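Local atomic coordinates of YkuI protein (Bacillus subtilis, PDB entry 2BAS), a protein that carries an EAL domain that binds the second messenger cyclic di-GMP, and probably acts as a phosphodiesterase specific for this nucleotide. Residues D27-D30 with I31-I35; D234-A237 with N238-Q242; T276-H279 with Q280-T283; Y393-L396 with E397-E400. One frame throughout, in Å; residues are numbered along the deposited sequence.

Contact 1: D27-D30 with I31-I35; sequences DPLD and ILTNI
The amide of Asn34 lies against the peptide carbonyl of Asp30, ND2 donating to Asp30 O over 2.9 Å. The acceptor lies close to the amide plane, and the donor sits in the carbonyl plane on a lone pair. CG stands beside the residue's own backbone N (chi1 -69°), and this brings the Asn34 amide back to the carbonyl of the residue one turn earlier. The carbonyl of Leu29 is used differently: Thr33 N, 3.1 Å from Leu29 O, and Thr33 OG1, at 2.9 Å from it, reach the oxygen from opposite faces of its plane. Two donors of one residue therefore grip a single acceptor, and the hydroxyl of this exposed threonine is directed inward to the backbone. Beside this pair, Leu29 CD1 and Thr33 CG2 pass obliquely at 4.1 Å. The Leu29 carbonyl lies within the short helix 28-33, with Asn34 just beyond its end; the N-cap is Asp27: Leu29 N donates almost straight to Asp27 OD1 at 3.0 Å, approaching from the anti side of the carboxylate and 22° out of its plane. Pro28 takes the first helical position, and Pro28 O accepts from Leu32 N at 3.0 Å, with Leu32 CG lying 3.4 Å from Pro28 O. The helix rests on its neighbours through Pro28 and Ile31, which both touch Phe74, while Leu32 leans on Tyr84 and Val88 of helix 82-100.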
loop_
_atom_site.group_PDB
_atom_site.type_symbol
_atom_site.label_atom_id
_atom_site.label_comp_id
_atom_site.label_asym_id
_atom_site.label_seq_id
_atom_site.Cartn_x
_atom_site.Cartn_y
_atom_site.Cartn_z
ATOM N N ASP A 27 -13.552 -2.483 41.442
ATOM C CA ASP A 27 -13.285 -1.101 41.810
ATOM C C ASP A 27 -11.778 -0.885 41.654
ATOM O O ASP A 27 -10.996 -1.806 41.903
ATOM C CB ASP A 27 -13.711 -0.878 43.267
ATOM C CG ASP A 27 -13.945 0.595 43.615
ATOM O OD1 ASP A 27 -13.007 1.421 43.507
ATOM O OD2 ASP A 27 -15.078 0.918 44.044
ATOM N N PRO A 28 -11.363 0.309 41.195
ATOM C CA PRO A 28 -9.931 0.633 41.196
ATOM C C PRO A 28 -9.298 0.528 42.593
ATOM O O PRO A 28 -8.104 0.271 42.708
ATOM C CB PRO A 28 -9.899 2.083 40.708
ATOM C CG PRO A 28 -11.157 2.240 39.916
ATOM C CD PRO A 28 -12.174 1.391 40.602
ATOM N N LEU A 29 -10.102 0.718 43.637
ATOM C CA LEU A 29 -9.619 0.621 45.018
ATOM C C LEU A 29 -9.317 -0.828 45.429
ATOM O O LEU A 29 -8.350 -1.090 46.154
ATOM C CB LEU A 29 -10.609 1.272 45.990
ATOM C CG LEU A 29 -10.206 1.324 47.470
ATOM C CD1 LEU A 29 -8.904 2.112 47.667
ATOM C CD2 LEU A 29 -11.331 1.891 48.341
ATOM N N ASP A 30 -10.140 -1.761 44.957
ATOM C CA ASP A 30 -9.920 -3.184 45.211
ATOM C C ASP A 30 -8.577 -3.634 44.618
ATOM O O ASP A 30 -7.886 -4.466 45.206
ATOM C CB ASP A 30 -11.074 -4.034 44.658
ATOM C CG ASP A 30 -12.429 -3.698 45.294
ATOM O OD1 ASP A 30 -12.478 -3.201 46.441
ATOM O OD2 ASP A 30 -13.463 -3.949 44.639
ATOM N N ILE A 31 -8.211 -3.069 43.468
ATOM C CA ILE A 31 -6.921 -3.354 42.843
ATOM C C ILE A 31 -5.747 -2.690 43.587
ATOM O O ILE A 31 -4.745 -3.339 43.873
ATOM C CB ILE A 31 -6.909 -2.984 41.326
ATOM C CG1 ILE A 31 -7.949 -3.816 40.565
ATOM C CG2 ILE A 31 -5.515 -3.207 40.720
ATOM C CD1 ILE A 31 -8.282 -3.312 39.173
ATOM N N LEU A 32 -5.880 -1.414 43.916
ATOM C CA LEU A 32 -4.779 -0.660 44.515
ATOM C C LEU A 32 -4.338 -1.106 45.905
ATOM O O LEU A 32 -3.142 -1.126 46.191
ATOM C CB LEU A 32 -5.080 0.843 44.511
ATOM C CG LEU A 32 -4.972 1.501 43.133
ATOM C CD1 LEU A 32 -5.554 2.910 43.165
ATOM C CD2 LEU A 32 -3.528 1.514 42.639
ATOM N N THR A 33 -5.284 -1.449 46.775
ATOM C CA THR A 33 -4.907 -1.917 48.102
ATOM C C THR A 33 -4.481 -3.391 48.097
ATOM O O THR A 33 -3.796 -3.845 49.017
ATOM C CB THR A 33 -5.976 -1.612 49.176
ATOM O OG1 THR A 33 -7.274 -1.962 48.689
ATOM C CG2 THR A 33 -5.963 -0.128 49.534
ATOM N N ASN A 34 -4.863 -4.129 47.058
ATOM C CA ASN A 34 -4.398 -5.509 46.888
ATOM C C ASN A 34 -3.291 -5.618 45.832
ATOM O O ASN A 34 -3.165 -6.635 45.137
ATOM C CB ASN A 34 -5.561 -6.448 46.549
ATOM C CG ASN A 34 -6.512 -6.629 47.704
ATOM O OD1 ASN A 34 -6.155 -7.204 48.731
ATOM N ND2 ASN A 34 -7.738 -6.147 47.543
ATOM N N ILE A 35 -2.482 -4.568 45.730
ATOM C CA ILE A 35 -1.424 -4.497 44.727
ATOM C C ILE A 35 -0.507 -5.725 44.723
ATOM O O ILE A 35 0.128 -6.017 43.714
ATOM C CB ILE A 35 -0.625 -3.171 44.844
ATOM C CG1 ILE A 35 0.189 -2.902 43.570
ATOM C CG2 ILE A 35 0.224 -3.148 46.115
ATOM C CD1 ILE A 35 0.681 -1.466 43.448
#

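Contact 2: D234-A237 with N238-Q242; sequences DIEA and NFQLQ
Gln240 reaches from the first turn of its helix back to the backbone of Glu236 and Ala237. Its CB, directed toward the preceding loop, lies 4.2 Å from Ala237 O; CG is set beside the backbone N (chi1 -73°), and from there the chain runs out extended. CD comes within 4.0 Å of Glu236 N. At the tip, the atom modelled as NE2 faces two successive peptide nitrogens, 2.9 Å from Glu236 N and 3.0 Å from Ala237 N. The amide is probably turned over in the model; with the oxygen in this position it could accept from one or both of them. Replacing Gln240 by a leucine would probably leave the backbone N-H groups of Glu236 and Ala237 without the polar amide that now faces them. Glu236 runs side by side with Gln240 and points the same way, its carboxylate plane 83° from the amide plane. The Glu236 carboxylate itself is turned to Lys204, with which it forms a salt bridge. Two apolar contacts flank the glutamine: Ile235 CG2 crosses Leu241 CB at 4.0 Å, and Ala237 CB lies 3.8 Å from Phe239 CE2, oblique to the ring. In the TIM-barrel-like fold of EAL domains, residues 234-237 are the connection from strand 229-233 into helix 238-246. Ile235 and Leu241 both pack on Phe252 of strand 249-252, the next parallel strand, while the opening turn of the helix borders helix 271-311.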
loop_
_atom_site.group_PDB
_atom_site.type_symbol
_atom_site.label_atom_id
_atom_site.label_comp_id
_atom_site.label_asym_id
_atom_site.label_seq_id
_atom_site.Cartn_x
_atom_site.Cartn_y
_atom_site.Cartn_z
ATOM N N ASP A 234 -4.755 -11.772 17.466
ATOM C CA ASP A 234 -6.168 -12.151 17.583
ATOM C C ASP A 234 -6.599 -13.228 16.580
ATOM O O ASP A 234 -7.696 -13.168 16.028
ATOM C CB ASP A 234 -7.087 -10.925 17.518
ATOM C CG ASP A 234 -7.096 -10.119 18.818
ATOM O OD1 ASP A 234 -6.917 -10.705 19.912
ATOM O OD2 ASP A 234 -7.298 -8.886 18.746
ATOM N N ILE A 235 -5.720 -14.199 16.345
ATOM C CA ILE A 235 -6.031 -15.363 15.528
ATOM C C ILE A 235 -6.812 -16.349 16.393
ATOM O O ILE A 235 -6.286 -16.910 17.356
ATOM C CB ILE A 235 -4.757 -16.041 14.986
ATOM C CG1 ILE A 235 -4.030 -15.112 14.016
ATOM C CG2 ILE A 235 -5.102 -17.340 14.282
ATOM C CD1 ILE A 235 -2.597 -15.488 13.771
ATOM N N GLU A 236 -8.078 -16.546 16.048
ATOM C CA GLU A 236 -8.954 -17.399 16.835
ATOM C C GLU A 236 -9.809 -18.354 15.997
ATOM O O GLU A 236 -10.838 -18.847 16.467
ATOM C CB GLU A 236 -9.817 -16.550 17.775
ATOM C CG GLU A 236 -10.715 -15.520 17.099
ATOM C CD GLU A 236 -11.536 -14.731 18.106
ATOM O OE1 GLU A 236 -10.940 -14.036 18.959
ATOM O OE2 GLU A 236 -12.783 -14.803 18.043
ATOM N N ALA A 237 -9.367 -18.621 14.768
ATOM C CA ALA A 237 -10.030 -19.570 13.865
ATOM C C ALA A 237 -9.037 -20.065 12.821
ATOM O O ALA A 237 -7.861 -19.698 12.846
ATOM C CB ALA A 237 -11.249 -18.933 13.201
ATOM N N ASN A 238 -9.500 -20.892 11.897
ATOM C CA ASN A 238 -8.609 -21.429 10.887
ATOM C C ASN A 238 -8.335 -20.454 9.746
ATOM O O ASN A 238 -7.179 -20.236 9.372
ATOM C CB ASN A 238 -9.141 -22.748 10.348
ATOM C CG ASN A 238 -8.045 -23.620 9.795
ATOM O OD1 ASN A 238 -6.927 -23.633 10.319
ATOM N ND2 ASN A 238 -8.354 -24.362 8.733
ATOM N N PHE A 239 -9.397 -19.856 9.211
ATOM C CA PHE A 239 -9.282 -18.923 8.087
ATOM C C PHE A 239 -8.419 -17.689 8.396
ATOM O O PHE A 239 -7.896 -17.045 7.475
ATOM C CB PHE A 239 -10.668 -18.515 7.560
ATOM C CG PHE A 239 -11.452 -17.633 8.500
ATOM C CD1 PHE A 239 -11.299 -16.240 8.468
ATOM C CD2 PHE A 239 -12.353 -18.189 9.406
ATOM C CE1 PHE A 239 -12.023 -15.422 9.330
ATOM C CE2 PHE A 239 -13.081 -17.379 10.271
ATOM C CZ PHE A 239 -12.913 -15.995 10.234
ATOM N N GLN A 240 -8.285 -17.360 9.682
ATOM C CA GLN A 240 -7.461 -16.221 10.115
ATOM C C GLN A 240 -5.968 -16.550 10.081
ATOM O O GLN A 240 -5.152 -15.718 9.682
ATOM C CB GLN A 240 -7.893 -15.739 11.503
ATOM C CG GLN A 240 -9.228 -14.999 11.494
ATOM C CD GLN A 240 -9.846 -14.835 12.871
ATOM O OE1 GLN A 240 -10.490 -13.827 13.147
ATOM N NE2 GLN A 240 -9.666 -15.827 13.732
ATOM N N LEU A 241 -5.626 -17.771 10.492
ATOM C CA LEU A 241 -4.257 -18.269 10.406
ATOM C C LEU A 241 -3.877 -18.417 8.939
ATOM O O LEU A 241 -2.796 -17.991 8.521
ATOM C CB LEU A 241 -4.119 -19.609 11.130
ATOM C CG LEU A 241 -2.717 -20.226 11.168
ATOM C CD1 LEU A 241 -1.713 -19.300 11.861
ATOM C CD2 LEU A 241 -2.752 -21.591 11.833
ATOM N N GLN A 242 -4.784 -19.020 8.169
ATOM C CA GLN A 242 -4.678 -19.099 6.716
ATOM C C GLN A 242 -4.374 -17.717 6.155
ATOM O O GLN A 242 -3.384 -17.533 5.447
ATOM C CB GLN A 242 -5.983 -19.671 6.130
ATOM C CG GLN A 242 -6.441 -19.101 4.771
ATOM C CD GLN A 242 -5.701 -19.685 3.579
ATOM O OE1 GLN A 242 -5.915 -20.842 3.192
ATOM N NE2 GLN A 242 -4.839 -18.873 2.972
#

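Contact 3: T276-H279 with Q280-T283; sequences TEFH and QFIT
Phe278 and Phe281 meet rim to rim, with ring centroids 5.9 Å apart and planes inclined at 37°. Neither ring lies over the other; the approach is made by the CD1-CE1 sides, Phe278 CD1 being 3.4 Å from Phe281 CD1. In both, CG stands beside the backbone N (chi1 -69° in Phe278, -60° in Phe281), which puts the two rings on the same side of the helix, close enough for their rims to meet. One face of the Phe281 ring carries Glu277 O, 3.2 Å above the plane and over the ring centre. The side chain of Glu277 also passes the Phe281 ring: its CG lies 4.0 Å from Phe281 CZ, and its carboxylate is nearly parallel to the ring plane. With an alanine at position 281, a gap is likely to open beside Phe278, and Glu277 CG would lose the ring it rests against. Farther round the helix, Gln280 lays its chain along the preceding turn, NE2 lying 3.5 Å from Glu277 CA. Regular i to i+4 bonds carry the backbone through, as in Ile282 N to Phe278 O at 2.8 Å. This turn belongs to the long helix 271-311; Phe278 stacks on Trp245 of helix 238-246, and Ile282 packs against Ser369 of the second subunit. Glu277 OE1 is hydrogen-bonded to Tyr256. Glu277 O takes a weak bond from Phe281 N at 3.5 Å; the ring beneath that oxygen offers it no N-H or O-H, so the side chain of Phe281 is probably held mainly by van der Waals packing.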
loop_
_atom_site.group_PDB
_atom_site.type_symbol
_atom_site.label_atom_id
_atom_site.label_comp_id
_atom_site.label_asym_id
_atom_site.label_seq_id
_atom_site.Cartn_x
_atom_site.Cartn_y
_atom_site.Cartn_z
ATOM N N THR A 276 2.273 -29.195 9.757
ATOM C CA THR A 276 1.336 -29.840 8.836
ATOM C C THR A 276 0.259 -28.870 8.368
ATOM O O THR A 276 -0.138 -28.894 7.205
ATOM C CB THR A 276 0.651 -31.104 9.434
ATOM O OG1 THR A 276 -0.393 -30.720 10.337
ATOM C CG2 THR A 276 1.660 -32.018 10.147
ATOM N N GLU A 277 -0.213 -28.017 9.272
ATOM C CA GLU A 277 -1.261 -27.064 8.929
ATOM C C GLU A 277 -0.797 -26.094 7.832
ATOM O O GLU A 277 -1.605 -25.648 7.008
ATOM C CB GLU A 277 -1.762 -26.333 10.178
ATOM C CG GLU A 277 -3.122 -25.654 10.007
ATOM C CD GLU A 277 -3.961 -25.662 11.281
ATOM O OE1 GLU A 277 -5.182 -25.910 11.172
ATOM O OE2 GLU A 277 -3.411 -25.437 12.388
ATOM N N PHE A 278 0.503 -25.799 7.808
ATOM C CA PHE A 278 1.066 -24.962 6.752
ATOM C C PHE A 278 1.169 -25.704 5.418
ATOM O O PHE A 278 1.004 -25.094 4.356
ATOM C CB PHE A 278 2.422 -24.357 7.145
ATOM C CG PHE A 278 2.345 -23.314 8.240
ATOM C CD1 PHE A 278 1.139 -22.679 8.553
ATOM C CD2 PHE A 278 3.495 -22.933 8.933
ATOM C CE1 PHE A 278 1.071 -21.709 9.564
ATOM C CE2 PHE A 278 3.442 -21.962 9.942
ATOM C CZ PHE A 278 2.227 -21.349 10.255
ATOM N N HIS A 279 1.444 -27.010 5.471
ATOM C CA HIS A 279 1.528 -27.828 4.257
ATOM C C HIS A 279 0.214 -27.849 3.486
ATOM O O HIS A 279 0.216 -27.923 2.256
ATOM C CB HIS A 279 1.964 -29.259 4.569
ATOM C CG HIS A 279 3.446 -29.425 4.706
ATOM N ND1 HIS A 279 4.056 -29.726 5.913
ATOM C CD2 HIS A 279 4.441 -29.341 3.784
ATOM C CE1 HIS A 279 5.360 -29.819 5.729
ATOM N NE2 HIS A 279 5.621 -29.587 4.447
ATOM N N GLN A 280 -0.899 -27.805 4.214
ATOM C CA GLN A 280 -2.208 -27.693 3.595
ATOM C C GLN A 280 -2.275 -26.358 2.858
ATOM O O GLN A 280 -2.650 -26.326 1.684
ATOM C CB GLN A 280 -3.330 -27.799 4.629
ATOM C CG GLN A 280 -3.349 -29.115 5.412
ATOM C CD GLN A 280 -4.280 -29.077 6.622
ATOM O OE1 GLN A 280 -5.492 -28.907 6.483
ATOM N NE2 GLN A 280 -3.713 -29.248 7.815
ATOM N N PHE A 281 -1.871 -25.276 3.539
ATOM C CA PHE A 281 -1.823 -23.931 2.956
ATOM C C PHE A 281 -0.965 -23.866 1.690
ATOM O O PHE A 281 -1.362 -23.237 0.701
ATOM C CB PHE A 281 -1.295 -22.894 3.950
ATOM C CG PHE A 281 -2.116 -22.753 5.213
ATOM C CD1 PHE A 281 -1.497 -22.445 6.416
ATOM C CD2 PHE A 281 -3.498 -22.921 5.205
ATOM C CE1 PHE A 281 -2.231 -22.305 7.588
ATOM C CE2 PHE A 281 -4.239 -22.789 6.384
ATOM C CZ PHE A 281 -3.601 -22.476 7.571
ATOM N N ILE A 282 0.203 -24.510 1.726
ATOM C CA ILE A 282 1.110 -24.539 0.575
ATOM C C ILE A 282 0.465 -25.241 -0.625
ATOM O O ILE A 282 0.400 -24.669 -1.713
ATOM C CB ILE A 282 2.475 -25.185 0.929
ATOM C CG1 ILE A 282 3.220 -24.323 1.953
ATOM C CG2 ILE A 282 3.327 -25.399 -0.331
ATOM C CD1 ILE A 282 4.454 -24.985 2.545
ATOM N N THR A 283 -0.026 -26.461 -0.413
ATOM C CA THR A 283 -0.665 -27.256 -1.474
ATOM C C THR A 283 -1.912 -26.589 -2.060
ATOM O O THR A 283 -2.175 -26.699 -3.257
ATOM C CB THR A 283 -1.010 -28.681 -0.994
ATOM O OG1 THR A 283 -1.685 -28.604 0.265
ATOM C CG2 THR A 283 0.256 -29.509 -0.812
#

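Contact 4: Y393-L396 with E397-E400; sequences YSDL and ETGE
Tyr393 O and Ser394 CA lie beside Glu400 O where a beta-hairpin closes between strand 388-394 and strand 401-409, with Leu396 to Gly399 forming the bend. The Tyr393 side chain leaves the turn, its hydroxyl bonded to Thr404 and its ring in a cation-pi contact with Arg224 of the second subunit. Ser394 places CA 3.7 Å from Glu400 O, while its OG is 2.7 Å from a water that also donates weakly to Gly399 O. Asp395 carries most of the contact. Its backbone N gives an almost straight hydrogen bond to Glu400 O at 2.9 Å, and its carbonyl O accepts from Gly399 N, also at 2.9 Å, four residues on. With CG anti to its N (chi1 -179°), the carboxylate reaches over the turn, making an Asx motif: OD1 takes Thr398 N at 2.7 Å nearly along its C-O axis and Thr398 OG1 at 3.0 Å from above the carboxylate plane, with a weak third bond from Glu397 N. Its other oxygen, OD2, forms a salt bridge with Arg335, which also pairs with Glu397; the arginine would probably offset the proximity of these two acids. Leu396, next in line, packs on Gly227 of the second subunit. The return is made by Gly399 at a positive phi of 86°, where a CB would be jammed against the carbonyl O of Thr398.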
loop_
_atom_site.group_PDB
_atom_site.type_symbol
_atom_site.label_atom_id
_atom_site.label_comp_id
_atom_site.label_asym_id
_atom_site.label_seq_id
_atom_site.Cartn_x
_atom_site.Cartn_y
_atom_site.Cartn_z
ATOM N N TYR A 393 -7.826 -5.972 -10.829
ATOM C CA TYR A 393 -7.887 -4.562 -10.495
ATOM C C TYR A 393 -9.220 -3.960 -10.951
ATOM O O TYR A 393 -9.949 -4.563 -11.736
ATOM C CB TYR A 393 -6.695 -3.839 -11.092
ATOM C CG TYR A 393 -6.773 -3.618 -12.578
ATOM C CD1 TYR A 393 -7.205 -2.388 -13.093
ATOM C CD2 TYR A 393 -6.392 -4.614 -13.470
ATOM C CE1 TYR A 393 -7.271 -2.163 -14.465
ATOM C CE2 TYR A 393 -6.441 -4.392 -14.857
ATOM C CZ TYR A 393 -6.887 -3.163 -15.337
ATOM O OH TYR A 393 -6.963 -2.929 -16.687
ATOM N N SER A 394 -9.541 -2.771 -10.462
ATOM C CA SER A 394 -10.854 -2.171 -10.733
ATOM C C SER A 394 -10.881 -1.281 -11.996
ATOM O O SER A 394 -10.093 -0.338 -12.118
ATOM C CB SER A 394 -11.299 -1.396 -9.504
ATOM O OG SER A 394 -12.561 -0.810 -9.714
ATOM N N ASP A 395 -11.777 -1.579 -12.936
ATOM C CA ASP A 395 -11.857 -0.775 -14.168
ATOM C C ASP A 395 -12.410 0.611 -13.860
ATOM O O ASP A 395 -13.501 0.729 -13.307
ATOM C CB ASP A 395 -12.743 -1.453 -15.208
ATOM C CG ASP A 395 -12.831 -0.666 -16.501
ATOM O OD1 ASP A 395 -13.856 0.001 -16.692
ATOM O OD2 ASP A 395 -11.881 -0.697 -17.316
ATOM N N LEU A 396 -11.672 1.658 -14.223
ATOM C CA LEU A 396 -12.080 3.032 -13.874
ATOM C C LEU A 396 -13.396 3.501 -14.477
ATOM O O LEU A 396 -14.127 4.268 -13.843
ATOM C CB LEU A 396 -10.973 4.049 -14.145
ATOM C CG LEU A 396 -10.088 4.403 -12.944
ATOM C CD1 LEU A 396 -9.111 5.511 -13.323
ATOM C CD2 LEU A 396 -10.914 4.833 -11.727
ATOM N N GLU A 397 -13.707 3.025 -15.679
ATOM C CA GLU A 397 -14.943 3.425 -16.344
ATOM C C GLU A 397 -16.142 2.622 -15.863
ATOM O O GLU A 397 -17.124 3.202 -15.409
ATOM C CB GLU A 397 -14.811 3.366 -17.874
ATOM C CG GLU A 397 -13.803 4.377 -18.431
ATOM C CD GLU A 397 -13.526 4.230 -19.936
ATOM O OE1 GLU A 397 -14.004 3.253 -20.564
ATOM O OE2 GLU A 397 -12.820 5.112 -20.489
ATOM N N THR A 398 -16.061 1.296 -15.945
ATOM C CA THR A 398 -17.213 0.442 -15.633
ATOM C C THR A 398 -17.474 0.258 -14.138
ATOM O O THR A 398 -18.633 0.155 -13.714
ATOM C CB THR A 398 -17.167 -0.932 -16.351
ATOM O OG1 THR A 398 -16.127 -1.745 -15.799
ATOM C CG2 THR A 398 -16.936 -0.757 -17.845
ATOM N N GLY A 399 -16.408 0.234 -13.344
ATOM C CA GLY A 399 -16.522 0.114 -11.896
ATOM C C GLY A 399 -16.609 -1.318 -11.393
ATOM O O GLY A 399 -17.211 -1.588 -10.353
ATOM N N GLU A 400 -16.020 -2.247 -12.135
ATOM C CA GLU A 400 -16.004 -3.639 -11.699
ATOM C C GLU A 400 -14.600 -4.205 -11.766
ATOM O O GLU A 400 -13.753 -3.692 -12.490
ATOM C CB GLU A 400 -16.991 -4.502 -12.502
ATOM C CG GLU A 400 -16.762 -4.514 -14.004
ATOM C CD GLU A 400 -17.663 -5.511 -14.742
ATOM O OE1 GLU A 400 -17.149 -6.180 -15.667
ATOM O OE2 GLU A 400 -18.873 -5.626 -14.407
HETATM O O HOH W 1 -14.571 -2.129 -8.526
#

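Overall arrangement
The four contacts follow one another along the chain. Contacts 1 and 2 belong to the EAL domain, at a peripheral N-terminal helix and at a strand-to-helix connection of the barrel, with centres about 36 Å apart. Contact 3 lies near the start of helix 271-311, which leads away from the barrel toward the C-terminal domain. It touches contact 2, about 14 Å away between centres, through Gln242 CB and Phe281 CE2 at 3.6 Å, so helices 238-246 and 271-311 are packed directly together. Contact 4 is a hairpin at the edge of the six-stranded sheet, its centre about 58 Å from that of contact 1. Contacts 3 and 4 both touch the second subunit, which places dimer contacts on the linking helix and the C-terminal domain.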